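Methyltransferase domain-containing protein (Pyrococcus horikoshii, PDB 1VE3) binds S-adenosylmethionine and probably acts as a methyltransferase, though its substrate is not established. Local coordinates at residues V107-I110 against H115-P118. Numbering follows the deposited sequence.
With SAM (S-adenosylmethionine), chain C.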
loop_
_atom_site.group_PDB
_atom_site.type_symbol
_atom_site.label_atom_id
_atom_site.label_comp_id
_atom_site.label_asym_id
_atom_site.label_seq_id
_atom_site.Cartn_x
_atom_site.Cartn_y
_atom_site.Cartn_z
ATOM N N VAL A 107 18.391 14.335 4.562
ATOM C CA VAL A 107 18.436 13.938 3.172
ATOM C C VAL A 107 18.004 12.485 3.195
ATOM O O VAL A 107 18.671 11.655 3.807
ATOM C CB VAL A 107 19.864 14.025 2.597
ATOM C CG1 VAL A 107 19.915 13.363 1.234
ATOM C CG2 VAL A 107 20.291 15.481 2.492
ATOM N N ILE A 108 16.871 12.181 2.568
ATOM C CA ILE A 108 16.391 10.804 2.526
ATOM C C ILE A 108 16.632 10.264 1.129
ATOM O O ILE A 108 16.504 10.988 0.136
ATOM C CB ILE A 108 14.893 10.701 2.901
ATOM C CG1 ILE A 108 14.029 11.437 1.872
ATOM C CG2 ILE A 108 14.682 11.290 4.285
ATOM C CD1 ILE A 108 12.529 11.332 2.138
ATOM N N PHE A 109 16.989 8.986 1.070
ATOM C CA PHE A 109 17.338 8.306 -0.174
ATOM C C PHE A 109 16.733 6.902 -0.063
ATOM O O PHE A 109 17.285 6.010 0.601
ATOM C CB PHE A 109 18.874 8.278 -0.259
ATOM C CG PHE A 109 19.426 7.777 -1.557
ATOM C CD1 PHE A 109 18.978 8.284 -2.770
ATOM C CD2 PHE A 109 20.456 6.843 -1.560
ATOM C CE1 PHE A 109 19.547 7.871 -3.969
ATOM C CE2 PHE A 109 21.037 6.420 -2.756
ATOM C CZ PHE A 109 20.582 6.938 -3.962
ATOM N N ILE A 110 15.592 6.714 -0.721
ATOM C CA ILE A 110 14.862 5.457 -0.639
ATOM C C ILE A 110 14.735 4.625 -1.917
ATOM O O ILE A 110 14.430 5.151 -2.979
ATOM C CB ILE A 110 13.438 5.733 -0.078
ATOM C CG1 ILE A 110 13.557 6.364 1.317
ATOM C CG2 ILE A 110 12.619 4.451 -0.048
ATOM C CD1 ILE A 110 12.230 6.747 1.953
ATOM N N HIS A 115 19.981 2.151 -9.458
ATOM C CA HIS A 115 20.268 3.096 -10.535
ATOM C C HIS A 115 21.714 3.581 -10.572
ATOM O O HIS A 115 22.117 4.248 -11.518
ATOM C CB HIS A 115 19.365 4.326 -10.411
ATOM C CG HIS A 115 17.970 4.114 -10.908
ATOM N ND1 HIS A 115 17.635 4.207 -12.242
ATOM C CD2 HIS A 115 16.828 3.803 -10.252
ATOM C CE1 HIS A 115 16.344 3.964 -12.387
ATOM N NE2 HIS A 115 15.830 3.715 -11.195
ATOM N N PHE A 116 22.499 3.241 -9.560
ATOM C CA PHE A 116 23.866 3.731 -9.520
ATOM C C PHE A 116 24.962 2.667 -9.483
ATOM O O PHE A 116 24.920 1.738 -8.675
ATOM C CB PHE A 116 24.033 4.652 -8.305
ATOM C CG PHE A 116 23.047 5.796 -8.259
ATOM C CD1 PHE A 116 23.403 7.066 -8.714
ATOM C CD2 PHE A 116 21.760 5.600 -7.770
ATOM C CE1 PHE A 116 22.483 8.125 -8.679
ATOM C CE2 PHE A 116 20.837 6.649 -7.732
ATOM C CZ PHE A 116 21.200 7.915 -8.187
ATOM N N GLU A 117 25.945 2.804 -10.366
ATOM C CA GLU A 117 27.070 1.883 -10.342
ATOM C C GLU A 117 27.989 2.464 -9.250
ATOM O O GLU A 117 27.765 3.585 -8.782
ATOM C CB GLU A 117 27.768 1.832 -11.705
ATOM C CG GLU A 117 28.496 3.088 -12.126
ATOM C CD GLU A 117 29.182 2.923 -13.476
ATOM O OE1 GLU A 117 29.731 1.831 -13.737
ATOM O OE2 GLU A 117 29.187 3.882 -14.270
ATOM N N PRO A 118 29.018 1.716 -8.823
ATOM C CA PRO A 118 29.926 2.204 -7.775
ATOM C C PRO A 118 30.427 3.646 -7.859
ATOM O O PRO A 118 30.281 4.414 -6.899
ATOM C CB PRO A 118 31.059 1.179 -7.800
ATOM C CG PRO A 118 30.307 -0.098 -8.108
ATOM C CD PRO A 118 29.381 0.348 -9.238
HETATM N N SAM C . 12.564 7.590 -3.574
HETATM C CA SAM C . 11.556 7.060 -4.536
HETATM C C SAM C . 10.461 6.322 -3.770
HETATM O O SAM C . 9.291 6.442 -4.158
HETATM O OXT SAM C . 10.858 5.629 -2.782
HETATM C CB SAM C . 12.250 6.104 -5.452
HETATM C CG SAM C . 11.598 5.947 -6.735
HETATM S SD SAM C . 12.428 4.770 -7.876
HETATM C CE SAM C . 12.398 3.276 -7.109
HETATM C "C5'" SAM C . 14.085 5.434 -8.099
HETATM C "C4'" SAM C . 14.211 6.921 -8.715
HETATM O "O4'" SAM C . 15.631 7.287 -8.808
HETATM C "C3'" SAM C . 13.749 7.026 -10.161
HETATM O "O3'" SAM C . 12.535 7.897 -9.924
HETATM C "C2'" SAM C . 14.697 7.855 -10.956
HETATM O "O2'" SAM C . 14.307 8.830 -11.873
HETATM C "C1'" SAM C . 15.680 8.286 -9.805
HETATM N N9 SAM C . 17.055 8.487 -10.280
HETATM C C8 SAM C . 17.923 7.679 -11.013
HETATM N N7 SAM C . 19.092 8.227 -11.240
HETATM C C5 SAM C . 19.013 9.447 -10.642
HETATM C C6 SAM C . 19.934 10.574 -10.499
HETATM N N6 SAM C . 21.174 10.561 -11.016
HETATM N N1 SAM C . 19.519 11.725 -9.795
HETATM C C2 SAM C . 18.260 11.777 -9.253
HETATM N N3 SAM C . 17.327 10.787 -9.329
HETATM C C4 SAM C . 17.756 9.636 -10.037
#
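Ile110 O takes a hydrogen bond of 3.1 Å from the amino N of S-adenosylmethionine and a second bond from Ser112 OG, just where parallel strand 104-110 ends. This is the cofactor cleft of a Rossmann-like methyltransferase domain, and the loop that follows, leading into helix 118-131, supplies a further part of the pocket. The strand and the loop meet through two rings, the edge of Phe109 toward the face of Phe116, offset, with planes at 64° and centroids 5.9 Å apart. Phe109 has CG anti to its backbone N (chi1 -172°), which sends the ring out from the strand until CZ lies 3.8 Å from Phe116 CE2. Leu121 of helix 118-131 touches both rings. On the side of Phe116 away from Phe109 lies the adenine, CZ 3.6 Å from SAM C5. The base reaches one face of the His115 ring with SAM C8, toward the rim and 3.6 Å from CG; the imidazole runs on past the ribose, its NE2 hydrogen-bonded to Tyr7 OH. With an alanine at His115, SAM C8 would probably lose the ring face it rests against and Tyr7 OH its imidazole partner. Near the exocyclic amino group, Phe116 CE1 comes within 3.6 Å of SAM N6.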